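Local coordinates for protein alkaline serine protease AL20 (Nesterenkonia abyssinica, PDB 3CP7) that hydrolyses peptide bonds, as a secreted, thermostable alkaline serine protease with a trypsin-like fold, at residues 23-28 with 34-39; 7-12 with 170-175; 41-46 with 93-98; 49-54 with 76-81. One frame throughout, in Å; residues are numbered along the deposited sequence.

Interaction 1. Residues 23-28 with 34-39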
loop_
_atom_site.group_PDB
_atom_site.type_symbol
_atom_site.label_atom_id
_atom_site.label_comp_id
_atom_site.label_asym_id
_atom_site.label_seq_id
_atom_site.Cartn_x
_atom_site.Cartn_y
_atom_site.Cartn_z
ATOM N N CYS A 23 3.902 -9.109 18.110
ATOM C CA CYS A 23 2.513 -9.030 17.649
ATOM C C CYS A 23 2.054 -10.460 17.351
ATOM O O CYS A 23 2.711 -11.435 17.762
ATOM C CB CYS A 23 2.397 -8.126 16.406
ATOM S SG CYS A 23 1.911 -6.397 16.725
ATOM N N SER A 24 0.936 -10.586 16.641
ATOM C CA SER A 24 0.423 -11.882 16.216
ATOM C C SER A 24 -0.023 -11.736 14.765
ATOM O O SER A 24 -0.159 -10.622 14.255
ATOM C CB SER A 24 -0.751 -12.283 17.108
ATOM O OG SER A 24 -0.370 -12.349 18.482
ATOM N N ALA A 25 -0.250 -12.864 14.096
ATOM C CA ALA A 25 -0.729 -12.851 12.717
ATOM C C ALA A 25 -1.307 -14.208 12.358
ATOM O O ALA A 25 -1.275 -15.143 13.161
ATOM C CB ALA A 25 0.399 -12.483 11.759
ATOM N N ASN A 26 -1.809 -14.324 11.132
ATOM C CA ASN A 26 -2.474 -15.541 10.710
ATOM C C ASN A 26 -2.334 -15.766 9.218
ATOM O O ASN A 26 -2.573 -14.856 8.445
ATOM C CB ASN A 26 -3.956 -15.465 11.093
ATOM C CG ASN A 26 -4.699 -16.770 10.834
ATOM O OD1 ASN A 26 -4.329 -17.821 11.366
ATOM N ND2 ASN A 26 -5.754 -16.705 10.020
ATOM N N ILE A 27 -1.972 -16.989 8.822
ATOM C CA ILE A 27 -1.907 -17.333 7.400
ATOM C C ILE A 27 -3.313 -17.384 6.812
ATOM O O ILE A 27 -4.158 -18.161 7.268
ATOM C CB ILE A 27 -1.213 -18.697 7.136
ATOM C CG1 ILE A 27 0.174 -18.742 7.781
ATOM C CG2 ILE A 27 -1.124 -18.958 5.628
ATOM C CD1 ILE A 27 0.829 -20.135 7.741
ATOM N N VAL A 28 -3.551 -16.550 5.803
ATOM C CA VAL A 28 -4.823 -16.545 5.080
ATOM C C VAL A 28 -4.595 -17.083 3.672
ATOM O O VAL A 28 -3.531 -16.878 3.086
ATOM C CB VAL A 28 -5.483 -15.137 5.048
ATOM C CG1 VAL A 28 -5.997 -14.783 6.450
ATOM C CG2 VAL A 28 -4.528 -14.060 4.481
ATOM N N SER A 34 1.806 -17.032 0.509
ATOM C CA SER A 34 2.826 -16.382 1.321
ATOM C C SER A 34 2.289 -15.264 2.207
ATOM O O SER A 34 3.075 -14.457 2.704
ATOM C CB SER A 34 3.915 -15.800 0.414
ATOM O OG SER A 34 4.511 -16.815 -0.379
ATOM N N THR A 35 0.973 -15.209 2.395
ATOM C CA THR A 35 0.355 -14.022 2.987
ATOM C C THR A 35 -0.205 -14.277 4.375
ATOM O O THR A 35 -0.991 -15.211 4.579
ATOM C CB THR A 35 -0.744 -13.467 2.067
ATOM O OG1 THR A 35 -0.175 -13.126 0.800
ATOM C CG2 THR A 35 -1.374 -12.191 2.636
ATOM N N VAL A 36 0.199 -13.420 5.315
ATOM C CA VAL A 36 -0.417 -13.383 6.646
ATOM C C VAL A 36 -1.165 -12.069 6.867
ATOM O O VAL A 36 -0.719 -10.991 6.438
ATOM C CB VAL A 36 0.593 -13.627 7.802
ATOM C CG1 VAL A 36 1.179 -15.032 7.727
ATOM C CG2 VAL A 36 1.712 -12.579 7.813
ATOM N N ALA A 37 -2.305 -12.175 7.538
ATOM C CA ALA A 37 -3.068 -11.019 7.984
ATOM C C ALA A 37 -2.569 -10.605 9.348
ATOM O O ALA A 37 -2.278 -11.448 10.213
ATOM C CB ALA A 37 -4.527 -11.364 8.071
ATOM N N THR A 38 -2.483 -9.295 9.542
ATOM C CA THR A 38 -2.075 -8.747 10.826
ATOM C C THR A 38 -2.669 -7.345 10.975
ATOM O O THR A 38 -3.526 -6.942 10.174
ATOM C CB THR A 38 -0.526 -8.772 10.971
ATOM O OG1 THR A 38 -0.169 -8.485 12.326
ATOM C CG2 THR A 38 0.164 -7.782 10.034
ATOM N N ALA A 39 -2.246 -6.614 12.004
ATOM C CA ALA A 39 -2.675 -5.220 12.187
ATOM C C ALA A 39 -1.707 -4.291 11.473
ATOM O O ALA A 39 -0.509 -4.567 11.388
ATOM C CB ALA A 39 -2.748 -4.868 13.671
HETATM O O HOH W 1 -0.859 -17.485 2.355
#
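Asn26 and Ala37 face each other as an antiparallel hydrogen-bonded pair, the middle of a beta hairpin formed by strands 19-27 and 35-38 in the N-terminal barrel of a trypsin-like protease. Two backbone bonds define the pair: Ala37 N reaches Asn26 O at 2.8 Å, and Asn26 N reaches Ala37 O at 3.1 Å. The axes of the short segments 23-27 and 35-38 run at 138° to each other, well short of antiparallel, as expected of strands coiled into a closed barrel.

The next pair, Ile27 with Val36, is non-hydrogen-bonded, and its side chains share one sheet face, where CG1 of Ile27 meets CG1 of Val36 at 3.8 Å. Both of these carbons stand beside their backbone N, which brings the two branches together. The Ala25 methyl is the small bump of the hairpin: its CB sits on Ala37 O at 3.3 Å, in the hollow between the CB atoms of Val36 and Thr38. CG1 of Val28 lies against the Ala37 methyl, while its CG2 meets CG2 of Thr35. The amide of Asn26 bonds to partners beyond the hairpin: His8, Ser113 and Gln183.

Polar links continue toward both ends. Val28 N bonds to Thr35 O, and a water donates to Val28 O while accepting from Thr35 N, bridging the two chains one step beyond that bond. At the other end the OG1 of Thr38, anti to its own N (chi1 -168°), donates to Ser24 O at 2.9 Å, approaching almost in line with the carbonyl, C=O...O 162°.

Interaction 2. Residues 7-12 with 170-175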
loop_
_atom_site.group_PDB
_atom_site.type_symbol
_atom_site.label_atom_id
_atom_site.label_comp_id
_atom_site.label_asym_id
_atom_site.label_seq_id
_atom_site.Cartn_x
_atom_site.Cartn_y
_atom_site.Cartn_z
ATOM N N PRO A 7 -1.851 -24.152 13.343
ATOM C CA PRO A 7 -0.534 -23.639 12.970
ATOM C C PRO A 7 -0.541 -22.470 11.989
ATOM O O PRO A 7 0.502 -21.859 11.778
ATOM C CB PRO A 7 0.154 -24.856 12.338
ATOM C CG PRO A 7 -0.974 -25.678 11.823
ATOM C CD PRO A 7 -2.069 -25.521 12.825
ATOM N N HIS A 8 -1.699 -22.169 11.405
ATOM C CA HIS A 8 -1.835 -20.955 10.613
ATOM C C HIS A 8 -1.723 -19.703 11.484
ATOM O O HIS A 8 -1.340 -18.654 10.981
ATOM C CB HIS A 8 -3.144 -20.956 9.819
ATOM C CG HIS A 8 -4.351 -21.357 10.613
ATOM N ND1 HIS A 8 -5.170 -20.441 11.237
ATOM C CD2 HIS A 8 -4.889 -22.575 10.873
ATOM C CE1 HIS A 8 -6.162 -21.075 11.842
ATOM N NE2 HIS A 8 -6.018 -22.373 11.629
ATOM N N ILE A 9 -2.045 -19.820 12.774
ATOM C CA ILE A 9 -1.893 -18.687 13.703
ATOM C C ILE A 9 -0.451 -18.680 14.218
ATOM O O ILE A 9 0.103 -19.742 14.520
ATOM C CB ILE A 9 -2.860 -18.775 14.907
ATOM C CG1 ILE A 9 -4.278 -19.142 14.458
ATOM C CG2 ILE A 9 -2.858 -17.440 15.654
ATOM C CD1 ILE A 9 -5.264 -19.339 15.603
ATOM N N GLY A 10 0.154 -17.506 14.341
ATOM C CA GLY A 10 1.540 -17.452 14.787
ATOM C C GLY A 10 1.899 -16.153 15.459
ATOM O O GLY A 10 1.096 -15.210 15.488
ATOM N N LYS A 11 3.122 -16.119 15.986
ATOM C CA LYS A 11 3.642 -14.970 16.720
ATOM C C LYS A 11 4.481 -14.130 15.758
ATOM O O LYS A 11 5.099 -14.680 14.834
ATOM C CB LYS A 11 4.476 -15.451 17.910
ATOM C CG LYS A 11 5.011 -14.346 18.811
ATOM C CD LYS A 11 5.770 -14.951 19.965
ATOM C CE LYS A 11 6.364 -13.898 20.876
ATOM N NZ LYS A 11 5.373 -13.256 21.775
ATOM N N VAL A 12 4.481 -12.810 15.961
ATOM C CA VAL A 12 5.249 -11.887 15.130
ATOM C C VAL A 12 6.308 -11.202 16.001
ATOM O O VAL A 12 6.022 -10.826 17.143
ATOM C CB VAL A 12 4.319 -10.820 14.497
ATOM C CG1 VAL A 12 5.116 -9.695 13.883
ATOM C CG2 VAL A 12 3.422 -11.445 13.437
ATOM N N GLY A 170 -2.902 -7.900 15.940
ATOM C CA GLY A 170 -2.671 -8.582 14.682
ATOM C C GLY A 170 -3.238 -9.981 14.659
ATOM O O GLY A 170 -3.363 -10.565 13.590
ATOM N N GLY A 171 -3.566 -10.525 15.829
ATOM C CA GLY A 171 -4.156 -11.866 15.902
ATOM C C GLY A 171 -5.519 -11.911 15.239
ATOM O O GLY A 171 -6.208 -10.903 15.156
ATOM N N PRO A 172 -5.902 -13.078 14.715
ATOM C CA PRO A 172 -7.116 -13.181 13.913
ATOM C C PRO A 172 -8.410 -13.203 14.721
ATOM O O PRO A 172 -8.452 -13.765 15.826
ATOM C CB PRO A 172 -6.945 -14.523 13.200
ATOM C CG PRO A 172 -6.124 -15.336 14.170
ATOM C CD PRO A 172 -5.156 -14.351 14.777
ATOM N N TRP A 173 -9.453 -12.597 14.157
ATOM C CA TRP A 173 -10.828 -12.844 14.597
ATOM C C TRP A 173 -11.461 -13.785 13.590
ATOM O O TRP A 173 -11.543 -13.466 12.405
ATOM C CB TRP A 173 -11.641 -11.560 14.586
ATOM C CG TRP A 173 -11.343 -10.567 15.658
ATOM C CD1 TRP A 173 -10.163 -10.399 16.352
ATOM C CD2 TRP A 173 -12.235 -9.546 16.123
ATOM N NE1 TRP A 173 -10.297 -9.357 17.254
ATOM C CE2 TRP A 173 -11.547 -8.810 17.115
ATOM C CE3 TRP A 173 -13.558 -9.189 15.799
ATOM C CZ2 TRP A 173 -12.140 -7.737 17.792
ATOM C CZ3 TRP A 173 -14.140 -8.118 16.464
ATOM C CH2 TRP A 173 -13.434 -7.405 17.446
ATOM N N PHE A 174 -11.916 -14.939 14.064
ATOM C CA PHE A 174 -12.632 -15.885 13.210
ATOM C C PHE A 174 -14.116 -15.821 13.511
ATOM O O PHE A 174 -14.521 -15.781 14.681
ATOM C CB PHE A 174 -12.137 -17.314 13.445
ATOM C CG PHE A 174 -10.675 -17.498 13.176
ATOM C CD1 PHE A 174 -9.795 -17.820 14.198
ATOM C CD2 PHE A 174 -10.186 -17.357 11.885
ATOM C CE1 PHE A 174 -8.437 -18.000 13.929
ATOM C CE2 PHE A 174 -8.824 -17.523 11.611
ATOM C CZ PHE A 174 -7.954 -17.853 12.631
ATOM N N LEU A 175 -14.916 -15.794 12.452
ATOM C CA LEU A 175 -16.356 -15.948 12.605
ATOM C C LEU A 175 -16.661 -17.295 13.258
ATOM O O LEU A 175 -16.106 -18.321 12.861
ATOM C CB LEU A 175 -17.053 -15.823 11.250
ATOM C CG LEU A 175 -17.040 -14.389 10.716
ATOM C CD1 LEU A 175 -17.273 -14.343 9.209
ATOM C CD2 LEU A 175 -18.059 -13.538 11.452
#
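Ile9 reaches across to both Pro172 and Phe174, using a different branch for each. Its CG2 lies anti to the backbone N and touches CD of the Pro172 ring at 3.9 Å. CG1 stands beside that N (chi1 -45°), and the chain then runs extended, carrying CD1 to the rim of the Phe174 ring. There it meets CE1 at 3.8 Å, near the ring plane, so the phenyl is touched at its edge. The two side chains approach from opposite directions, the CD1 methyl ending at the ring's edge.

His8 supplies the second contact with the same phenyl. Its ring leaves the main chain between N and the carbonyl carbon (chi1 46°), and the edge bearing CE1 receives Phe174 CZ at 3.8 Å. The planes stand 81° apart with centroids separated by 5.8 Å; the phenyl carbon lies near the imidazole plane, but the imidazole approaches the phenyl obliquely. ND1 bonds to Asn26 OD1, which fixes how the imidazole is turned.

The nearest CA atoms, those of Ile9 and Gly171, remain 7.5 Å apart, and the contacts are made by side chains alone. Strand 9-16 belongs to the N-terminal barrel, where it pairs with strand 19-27; strand 172-175 runs between strands 183-191 and 124-129 of the second sheet. The contact therefore packs one sheet against the other, with Asn26 touching both Ile9 and Phe174, Tyr128 of strand 124-129 touching Ile9, and Gln183 of strand 183-191 lying against Pro172 and Phe174.

Interaction 3. Residues 41-46 with 93-98. With FMT (formic acid), chain C.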
loop_
_atom_site.group_PDB
_atom_site.type_symbol
_atom_site.label_atom_id
_atom_site.label_comp_id
_atom_site.label_asym_id
_atom_site.label_seq_id
_atom_site.Cartn_x
_atom_site.Cartn_y
_atom_site.Cartn_z
ATOM N N HIS A 41 -0.590 -1.517 12.618
ATOM C CA HIS A 41 0.391 -1.025 13.568
ATOM C C HIS A 41 1.461 -2.057 13.909
ATOM O O HIS A 41 2.457 -1.716 14.541
ATOM C CB HIS A 41 -0.286 -0.440 14.816
ATOM C CG HIS A 41 -0.721 -1.451 15.833
ATOM N ND1 HIS A 41 -2.030 -1.869 15.974
ATOM C CD2 HIS A 41 -0.014 -2.085 16.803
ATOM C CE1 HIS A 41 -2.102 -2.733 16.975
ATOM N NE2 HIS A 41 -0.897 -2.875 17.496
ATOM N N CYS A 42 1.268 -3.307 13.488
ATOM C CA CYS A 42 2.289 -4.346 13.668
ATOM C C CYS A 42 3.329 -4.330 12.557
ATOM O O CYS A 42 4.324 -5.063 12.630
ATOM C CB CYS A 42 1.649 -5.731 13.708
ATOM S SG CYS A 42 0.594 -6.020 15.157
ATOM N N LEU A 43 3.119 -3.516 11.525
ATOM C CA LEU A 43 4.133 -3.437 10.470
ATOM C C LEU A 43 4.425 -2.029 9.955
ATOM O O LEU A 43 5.308 -1.853 9.103
ATOM C CB LEU A 43 3.847 -4.420 9.319
ATOM C CG LEU A 43 2.468 -4.445 8.660
ATOM C CD1 LEU A 43 2.218 -3.139 7.889
ATOM C CD2 LEU A 43 2.367 -5.661 7.741
ATOM N N HIS A 44 3.732 -1.027 10.496
ATOM C CA HIS A 44 3.970 0.358 10.102
ATOM C C HIS A 44 3.622 1.298 11.248
ATOM O O HIS A 44 2.614 1.095 11.931
ATOM C CB HIS A 44 3.178 0.717 8.838
ATOM C CG HIS A 44 3.576 2.027 8.236
ATOM N ND1 HIS A 44 3.173 3.235 8.758
ATOM C CD2 HIS A 44 4.373 2.318 7.180
ATOM C CE1 HIS A 44 3.687 4.218 8.037
ATOM N NE2 HIS A 44 4.429 3.688 7.079
ATOM N N ASP A 45 4.444 2.333 11.437
ATOM C CA ASP A 45 4.294 3.271 12.558
ATOM C C ASP A 45 2.975 4.047 12.557
ATOM O O ASP A 45 2.496 4.467 13.616
ATOM C CB ASP A 45 5.422 4.324 12.551
ATOM C CG ASP A 45 6.818 3.745 12.775
ATOM O OD1 ASP A 45 6.978 2.678 13.414
ATOM O OD2 ASP A 45 7.779 4.407 12.324
ATOM N N GLY A 46 2.412 4.264 11.372
ATOM C CA GLY A 46 1.297 5.194 11.228
ATOM C C GLY A 46 1.796 6.583 10.873
ATOM O O GLY A 46 2.919 6.737 10.379
ATOM N N ALA A 93 -3.565 -5.100 7.859
ATOM C CA ALA A 93 -2.441 -5.160 6.942
ATOM C C ALA A 93 -2.140 -6.599 6.618
ATOM O O ALA A 93 -2.670 -7.514 7.240
ATOM C CB ALA A 93 -1.214 -4.495 7.558
ATOM N N PHE A 94 -1.271 -6.784 5.636
ATOM C CA PHE A 94 -0.846 -8.116 5.242
ATOM C C PHE A 94 0.650 -8.104 5.077
ATOM O O PHE A 94 1.212 -7.110 4.605
ATOM C CB PHE A 94 -1.542 -8.515 3.931
ATOM C CG PHE A 94 -3.037 -8.522 4.045
ATOM C CD1 PHE A 94 -3.698 -9.658 4.510
ATOM C CD2 PHE A 94 -3.780 -7.372 3.771
ATOM C CE1 PHE A 94 -5.073 -9.666 4.670
ATOM C CE2 PHE A 94 -5.148 -7.371 3.936
ATOM C CZ PHE A 94 -5.801 -8.506 4.407
ATOM N N ALA A 95 1.301 -9.193 5.461
ATOM C CA ALA A 95 2.729 -9.342 5.194
ATOM C C ALA A 95 2.915 -10.523 4.265
ATOM O O ALA A 95 2.361 -11.607 4.483
ATOM C CB ALA A 95 3.509 -9.539 6.494
ATOM N N VAL A 96 3.689 -10.290 3.212
ATOM C CA VAL A 96 4.029 -11.334 2.257
ATOM C C VAL A 96 5.417 -11.863 2.615
ATOM O O VAL A 96 6.392 -11.104 2.647
ATOM C CB VAL A 96 4.004 -10.799 0.817
ATOM C CG1 VAL A 96 4.298 -11.922 -0.170
ATOM C CG2 VAL A 96 2.648 -10.161 0.516
ATOM N N LEU A 97 5.474 -13.159 2.915
ATOM C CA LEU A 97 6.668 -13.773 3.471
ATOM C C LEU A 97 7.568 -14.392 2.422
ATOM O O LEU A 97 7.156 -14.667 1.300
ATOM C CB LEU A 97 6.282 -14.817 4.534
ATOM C CG LEU A 97 5.322 -14.326 5.634
ATOM C CD1 LEU A 97 4.995 -15.454 6.580
ATOM C CD2 LEU A 97 5.846 -13.098 6.405
ATOM N N GLU A 98 8.818 -14.585 2.821
ATOM C CA GLU A 98 9.816 -15.254 2.005
ATOM C C GLU A 98 9.394 -16.671 1.632
ATOM O O GLU A 98 8.513 -17.281 2.261
ATOM C CB GLU A 98 11.140 -15.315 2.771
ATOM C CG GLU A 98 11.097 -16.227 4.001
ATOM C CD GLU A 98 12.418 -16.327 4.746
ATOM O OE1 GLU A 98 13.486 -16.324 4.092
ATOM O OE2 GLU A 98 12.383 -16.438 5.991
HETATM C C FMT C . 0.768 -4.948 20.333
HETATM O O1 FMT C . 0.618 -3.960 19.594
HETATM O O2 FMT C . -0.178 -5.620 20.750
#
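Leu43 meets strand 93-97 with both branches of its isobutyl group. CD1 touches the Ala93 methyl at 3.7 Å, and CD2 lies 3.6 Å from Phe94 O and 4.2 Å from Ala95 CB; the fork straddles the Ala93 methyl, and the small Ala93 and Ala95 leave room for it. CG sits between the backbone N and carbonyl carbon (chi1 51°), a less common setting for leucine that here directs both methyls at the strand. Phe94, whose CB points to the other face, adds its carbonyl oxygen to this surface.

Around this first shell, Leu43 is packed by Thr38, Phe55, Leu76 and Thr78, all from barrel strands, while its backbone bonds to Ala52. Just before it, Cys42 is tied by a disulfide to Cys23. Further along the loop, Gly46 N donates to His44 ND1 at 2.9 Å, approaching 20° out of the imidazole plane.

His41 begins the segment on the side turned away from the strand. Its NE2 donates to O1 of a bound formic acid molecule, probably from the crystallisation liquor, at 2.8 Å, with an N-H...O angle of 148°; this molecule also bonds to Ser169 OG and Gly167 N. On its other nitrogen, ND1 bonds to Asp91 OD1. Cys42 SG lies over one face of the imidazole, offset toward its rim. His41, Asp91 and Ser169 are arranged as in a charge-relay triad and are probably the catalytic residues, consistent with the active site of trypsin-like serine proteases.

Interaction 4. Residues 49-54 with 76-81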
loop_
_atom_site.group_PDB
_atom_site.type_symbol
_atom_site.label_atom_id
_atom_site.label_comp_id
_atom_site.label_asym_id
_atom_site.label_seq_id
_atom_site.Cartn_x
_atom_site.Cartn_y
_atom_site.Cartn_z
ATOM N N GLY A 49 5.453 8.072 10.159
ATOM C CA GLY A 49 6.439 7.055 10.505
ATOM C C GLY A 49 6.880 6.209 9.327
ATOM O O GLY A 49 6.687 6.588 8.177
ATOM N N GLN A 50 7.484 5.062 9.621
ATOM C CA GLN A 50 8.022 4.173 8.586
ATOM C C GLN A 50 7.640 2.715 8.836
ATOM O O GLN A 50 6.947 2.415 9.803
ATOM C CB GLN A 50 9.537 4.323 8.488
ATOM C CG GLN A 50 10.298 3.957 9.760
ATOM C CD GLN A 50 11.784 4.302 9.689
ATOM O OE1 GLN A 50 12.296 4.694 8.640
ATOM N NE2 GLN A 50 12.481 4.144 10.811
ATOM N N PHE A 51 8.084 1.817 7.958
ATOM C CA PHE A 51 7.782 0.395 8.122
ATOM C C PHE A 51 8.596 -0.241 9.244
ATOM O O PHE A 51 9.709 0.199 9.551
ATOM C CB PHE A 51 8.003 -0.378 6.813
ATOM C CG PHE A 51 6.983 -0.077 5.758
ATOM C CD1 PHE A 51 7.137 1.019 4.908
ATOM C CD2 PHE A 51 5.852 -0.864 5.636
ATOM C CE1 PHE A 51 6.185 1.311 3.927
ATOM C CE2 PHE A 51 4.893 -0.594 4.664
ATOM C CZ PHE A 51 5.060 0.495 3.800
ATOM N N ALA A 52 8.022 -1.270 9.860
ATOM C CA ALA A 52 8.731 -2.096 10.821
ATOM C C ALA A 52 9.919 -2.766 10.134
ATOM O O ALA A 52 9.911 -3.005 8.921
ATOM C CB ALA A 52 7.784 -3.157 11.387
ATOM N N ARG A 53 10.947 -3.057 10.919
ATOM C CA ARG A 53 12.117 -3.744 10.409
ATOM C C ARG A 53 12.159 -5.154 10.957
ATOM O O ARG A 53 11.662 -5.421 12.050
ATOM C CB ARG A 53 13.383 -2.979 10.792
ATOM C CG ARG A 53 13.529 -1.664 10.038
ATOM C CD ARG A 53 14.843 -0.971 10.361
ATOM N NE ARG A 53 14.705 0.014 11.432
ATOM C CZ ARG A 53 15.084 -0.167 12.694
ATOM N NH1 ARG A 53 15.631 -1.314 13.090
ATOM N NH2 ARG A 53 14.912 0.812 13.570
ATOM N N ASN A 54 12.728 -6.061 10.173
ATOM C CA ASN A 54 12.920 -7.451 10.586
ATOM C C ASN A 54 11.652 -8.132 11.094
ATOM O O ASN A 54 11.662 -8.849 12.102
ATOM C CB ASN A 54 14.064 -7.550 11.592
ATOM C CG ASN A 54 15.377 -7.076 11.006
ATOM O OD1 ASN A 54 15.630 -7.229 9.808
ATOM N ND2 ASN A 54 16.207 -6.484 11.839
ATOM N N LEU A 76 5.767 -5.794 3.243
ATOM C CA LEU A 76 4.774 -5.343 4.209
ATOM C C LEU A 76 3.763 -4.493 3.460
ATOM O O LEU A 76 4.144 -3.553 2.740
ATOM C CB LEU A 76 5.451 -4.548 5.321
ATOM C CG LEU A 76 6.593 -5.304 6.016
ATOM C CD1 LEU A 76 7.375 -4.392 6.950
ATOM C CD2 LEU A 76 6.054 -6.519 6.760
ATOM N N VAL A 77 2.484 -4.852 3.593
ATOM C CA VAL A 77 1.396 -4.211 2.843
ATOM C C VAL A 77 0.406 -3.602 3.828
ATOM O O VAL A 77 -0.486 -4.283 4.360
ATOM C CB VAL A 77 0.686 -5.198 1.885
ATOM C CG1 VAL A 77 -0.314 -4.461 0.995
ATOM C CG2 VAL A 77 1.714 -5.965 1.016
ATOM N N THR A 78 0.598 -2.317 4.090
ATOM C CA THR A 78 -0.232 -1.573 5.022
ATOM C C THR A 78 -1.442 -0.945 4.321
ATOM O O THR A 78 -1.373 -0.620 3.139
ATOM C CB THR A 78 0.621 -0.476 5.714
ATOM O OG1 THR A 78 -0.197 0.265 6.617
ATOM C CG2 THR A 78 1.267 0.485 4.702
ATOM N N SER A 79 -2.549 -0.770 5.045
ATOM C CA SER A 79 -3.640 0.029 4.514
ATOM C C SER A 79 -3.150 1.464 4.335
ATOM O O SER A 79 -2.241 1.913 5.055
ATOM C CB SER A 79 -4.843 0.008 5.449
ATOM O OG SER A 79 -4.603 0.852 6.555
ATOM N N ALA A 80 -3.735 2.175 3.369
ATOM C CA ALA A 80 -3.359 3.559 3.115
ATOM C C ALA A 80 -3.731 4.446 4.278
ATOM O O ALA A 80 -2.973 5.342 4.637
ATOM C CB ALA A 80 -4.026 4.056 1.869
ATOM N N GLU A 81 -4.902 4.216 4.855
ATOM C CA GLU A 81 -5.380 5.109 5.911
ATOM C C GLU A 81 -4.578 4.921 7.195
ATOM O O GLU A 81 -4.340 5.891 7.923
ATOM C CB GLU A 81 -6.862 4.881 6.176
ATOM C CG GLU A 81 -7.765 5.091 4.959
ATOM C CD GLU A 81 -7.968 3.836 4.109
ATOM O OE1 GLU A 81 -8.915 3.837 3.280
ATOM O OE2 GLU A 81 -7.206 2.861 4.254
#
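The backbones of Phe51 and Leu76 come no nearer than 7.6 Å between CA atoms, so the loop 49-54 runs past the end of strand 71-78 without pairing with it. Residues 76-78 are extended; Ser79 then caps helix 80-85, its OG accepting from Trp82 N beyond the segment. On the loop side, Ala52 is joined by backbone bonds to Leu43.

Phe51 fills the gap with its ring. CG stands beside the backbone N (chi1 -71°), and the CD2-CE2 side of the phenyl passes along Leu76, with CD2 3.7 Å from Leu76 CB and CE2 3.6 Å from Leu76 O. The two side chains lie alongside each other, running in opposite senses. Further along the strand, Thr78 CG2 lies 3.8 Å from Phe51 CE2, two residues on and on the same side as Leu76. Leu76 reaches back in turn, its CD1 lying 3.5 Å from Ala52 O.

His44 meets the Phe51 ring edge to face, and Gly49 of the second subunit packs against Phe51, while Asn84 of that subunit bonds to Leu76 N. The arrangement is a loop closing over a strand end of the N-terminal beta barrel of the trypsin-like fold, at a subunit interface.

All four contacts bear on the closed N-terminal barrel. Interactions 1 and 2 have centres about 6 Å apart and meet where strands 19-27 and 9-16 are neighbours, interaction 2 continuing to the second sheet through strand 172-175. Interactions 3 and 4, centres about 5 Å apart, lie on neighbouring strands, 93-97 and 71-78. The disulfide Cys23-Cys42 and the pairing of strands 35-38 and 93-97 join interaction 1 to interaction 3, while interactions 2 and 4 lie farthest apart, about 19 Å between centres. Along the chain interaction 2 spans the rest; interaction 1 closes before interaction 3 opens, and interaction 3 encloses interaction 4. The series runs from sheet-sheet boundary, past the probable active site, to subunit interface.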